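Local coordinates for hypothetical protein, similar to alpha-acetolactate decarboxylase (Staphylococcus aureus subsp. aureus, PDB 1XV2) that probably acts as an alpha-acetolactate decarboxylase, converting acetolactate to acetoin with release of carbon dioxide, and carries a zinc ion held by three histidines, at residues A[97-102]-A[191-196]. Numbering follows the deposited sequence.
Sequences DVFAQI and LDFEVD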
loop_
_atom_site.group_PDB
_atom_site.type_symbol
_atom_site.label_atom_id
_atom_site.label_comp_id
_atom_site.label_asym_id
_atom_site.label_seq_id
_atom_site.Cartn_x
_atom_site.Cartn_y
_atom_site.Cartn_z
ATOM N N ASP A 97 -13.283 -14.584 19.627
ATOM C CA ASP A 97 -12.557 -15.840 19.791
ATOM C C ASP A 97 -12.189 -16.459 18.448
ATOM O O ASP A 97 -11.166 -17.137 18.332
ATOM C CB ASP A 97 -13.381 -16.832 20.617
ATOM C CG ASP A 97 -13.453 -16.450 22.086
ATOM O OD1 ASP A 97 -12.769 -15.481 22.485
ATOM O OD2 ASP A 97 -14.185 -17.123 22.844
ATOM N N VAL A 98 -13.028 -16.227 17.441
ATOM C CA VAL A 98 -12.770 -16.752 16.105
ATOM C C VAL A 98 -11.611 -15.979 15.498
ATOM O O VAL A 98 -10.732 -16.566 14.877
ATOM C CB VAL A 98 -14.009 -16.625 15.183
ATOM C CG1 VAL A 98 -13.616 -16.905 13.730
ATOM C CG2 VAL A 98 -15.080 -17.607 15.622
ATOM N N PHE A 99 -11.606 -14.661 15.686
ATOM C CA PHE A 99 -10.527 -13.837 15.155
ATOM C C PHE A 99 -9.211 -14.185 15.850
ATOM O O PHE A 99 -8.154 -14.208 15.223
ATOM C CB PHE A 99 -10.820 -12.345 15.350
ATOM C CG PHE A 99 -11.864 -11.789 14.416
ATOM C CD1 PHE A 99 -12.114 -12.381 13.183
ATOM C CD2 PHE A 99 -12.562 -10.631 14.753
ATOM C CE1 PHE A 99 -13.046 -11.829 12.293
ATOM C CE2 PHE A 99 -13.495 -10.068 13.871
ATOM C CZ PHE A 99 -13.735 -10.668 12.639
ATOM N N ALA A 100 -9.278 -14.452 17.150
ATOM C CA ALA A 100 -8.076 -14.798 17.909
ATOM C C ALA A 100 -7.464 -16.082 17.362
ATOM O O ALA A 100 -6.245 -16.241 17.357
ATOM C CB ALA A 100 -8.416 -14.963 19.392
ATOM N N GLN A 101 -8.313 -16.997 16.902
ATOM C CA GLN A 101 -7.837 -18.256 16.337
ATOM C C GLN A 101 -7.135 -17.981 15.009
ATOM O O GLN A 101 -6.040 -18.486 14.753
ATOM C CB GLN A 101 -9.006 -19.227 16.114
ATOM C CG GLN A 101 -9.676 -19.695 17.398
ATOM C CD GLN A 101 -8.703 -20.391 18.340
ATOM O OE1 GLN A 101 -8.097 -21.400 17.984
ATOM N NE2 GLN A 101 -8.551 -19.851 19.544
ATOM N N ILE A 102 -7.773 -17.173 14.169
ATOM C CA ILE A 102 -7.203 -16.827 12.876
ATOM C C ILE A 102 -5.876 -16.104 13.092
ATOM O O ILE A 102 -4.909 -16.335 12.367
ATOM C CB ILE A 102 -8.181 -15.941 12.065
ATOM C CG1 ILE A 102 -9.482 -16.716 11.825
ATOM C CG2 ILE A 102 -7.556 -15.546 10.734
ATOM C CD1 ILE A 102 -10.591 -15.914 11.183
ATOM N N LEU A 191 -20.692 -7.283 11.153
ATOM C CA LEU A 191 -20.420 -6.438 12.314
ATOM C C LEU A 191 -20.165 -7.329 13.520
ATOM O O LEU A 191 -19.422 -6.968 14.429
ATOM C CB LEU A 191 -21.613 -5.526 12.617
ATOM C CG LEU A 191 -21.976 -4.457 11.587
ATOM C CD1 LEU A 191 -23.192 -3.674 12.077
ATOM C CD2 LEU A 191 -20.788 -3.528 11.375
ATOM N N ASP A 192 -20.791 -8.500 13.518
ATOM C CA ASP A 192 -20.637 -9.445 14.614
ATOM C C ASP A 192 -21.204 -10.798 14.196
ATOM O O ASP A 192 -22.038 -10.875 13.288
ATOM C CB ASP A 192 -21.365 -8.910 15.856
ATOM C CG ASP A 192 -21.167 -9.779 17.086
ATOM O OD1 ASP A 192 -20.109 -10.432 17.212
ATOM O OD2 ASP A 192 -22.074 -9.792 17.945
ATOM N N PHE A 193 -20.736 -11.860 14.846
ATOM C CA PHE A 193 -21.215 -13.202 14.543
ATOM C C PHE A 193 -20.764 -14.221 15.582
ATOM O O PHE A 193 -19.849 -13.974 16.372
ATOM C CB PHE A 193 -20.734 -13.638 13.151
ATOM C CG PHE A 193 -19.259 -13.904 13.073
ATOM C CD1 PHE A 193 -18.764 -15.200 13.198
ATOM C CD2 PHE A 193 -18.359 -12.860 12.891
ATOM C CE1 PHE A 193 -17.393 -15.449 13.144
ATOM C CE2 PHE A 193 -16.986 -13.099 12.837
ATOM C CZ PHE A 193 -16.502 -14.396 12.964
ATOM N N GLU A 194 -21.432 -15.368 15.575
ATOM C CA GLU A 194 -21.105 -16.458 16.479
ATOM C C GLU A 194 -21.184 -17.745 15.668
ATOM O O GLU A 194 -22.232 -18.071 15.108
ATOM C CB GLU A 194 -22.095 -16.503 17.645
ATOM C CG GLU A 194 -21.920 -17.709 18.557
ATOM C CD GLU A 194 -22.761 -17.615 19.821
ATOM O OE1 GLU A 194 -23.991 -17.421 19.703
ATOM O OE2 GLU A 194 -22.191 -17.738 20.929
ATOM N N VAL A 195 -20.073 -18.469 15.590
ATOM C CA VAL A 195 -20.044 -19.711 14.830
ATOM C C VAL A 195 -20.631 -20.890 15.596
ATOM O O VAL A 195 -20.467 -20.998 16.811
ATOM C CB VAL A 195 -18.604 -20.082 14.415
ATOM C CG1 VAL A 195 -18.028 -19.001 13.514
ATOM C CG2 VAL A 195 -17.736 -20.270 15.659
ATOM N N ASP A 196 -21.343 -21.756 14.883
ATOM C CA ASP A 196 -21.907 -22.952 15.492
ATOM C C ASP A 196 -20.919 -24.046 15.124
ATOM O O ASP A 196 -20.247 -24.616 15.981
ATOM C CB ASP A 196 -23.278 -23.288 14.901
ATOM C CG ASP A 196 -23.917 -24.497 15.569
ATOM O OD1 ASP A 196 -23.202 -25.487 15.831
ATOM O OD2 ASP A 196 -25.135 -24.464 15.830
#
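Val98 O takes two backbone N-H groups within its helix. The bond from Ile102 N to Val98 O is 3.1 Å, and a weak one comes from Gln101 N. No hydrogen bond joins segments 97-102 and 191-196; the two meet through apolar side chains. The axes of helix 97-102 and strand 192-195 run at 78° to each other and come within 9.9 Å.

The side chain of Val98 points at the strand. CG1 lies anti to the backbone N (chi1 168°) and meets the edge of the Phe193 ring in its plane, with Val98 CG1 3.9 Å from Phe193 CZ. Val98 CB touches the same ring atom. CG2 turns to Val195, where Val98 CG2 is 3.8 Å from Val195 CG2 and almost as near to Val195 CG1; it also touches Phe193 CE1.

Phe193 reaches the helix with the outer end of its ring. One side of that end, CE1, lies against Val98. The other side, CE2, approaches Phe99, with Phe193 CE2 4.1 Å from Phe99 CZ. The two rings form an offset edge-to-face pair, the edge of Phe193 toward the face of Phe99. Their centroids are 5.9 Å apart and their planes are at 73°.

Ile177 touches both rings, Phe175 stacks on Phe99, and Leu90 and Ile117 pack on Val98. At the start of the strand segment, Leu191 and Asp192 both face His125 in a classic beta bulge. The contact is thus a buried apolar helix-on-sheet packing, in which helix 95-105 packs on the antiparallel sheet whose strands 174-181 and 187-195 supply the zinc ligands His176, His178 and His189.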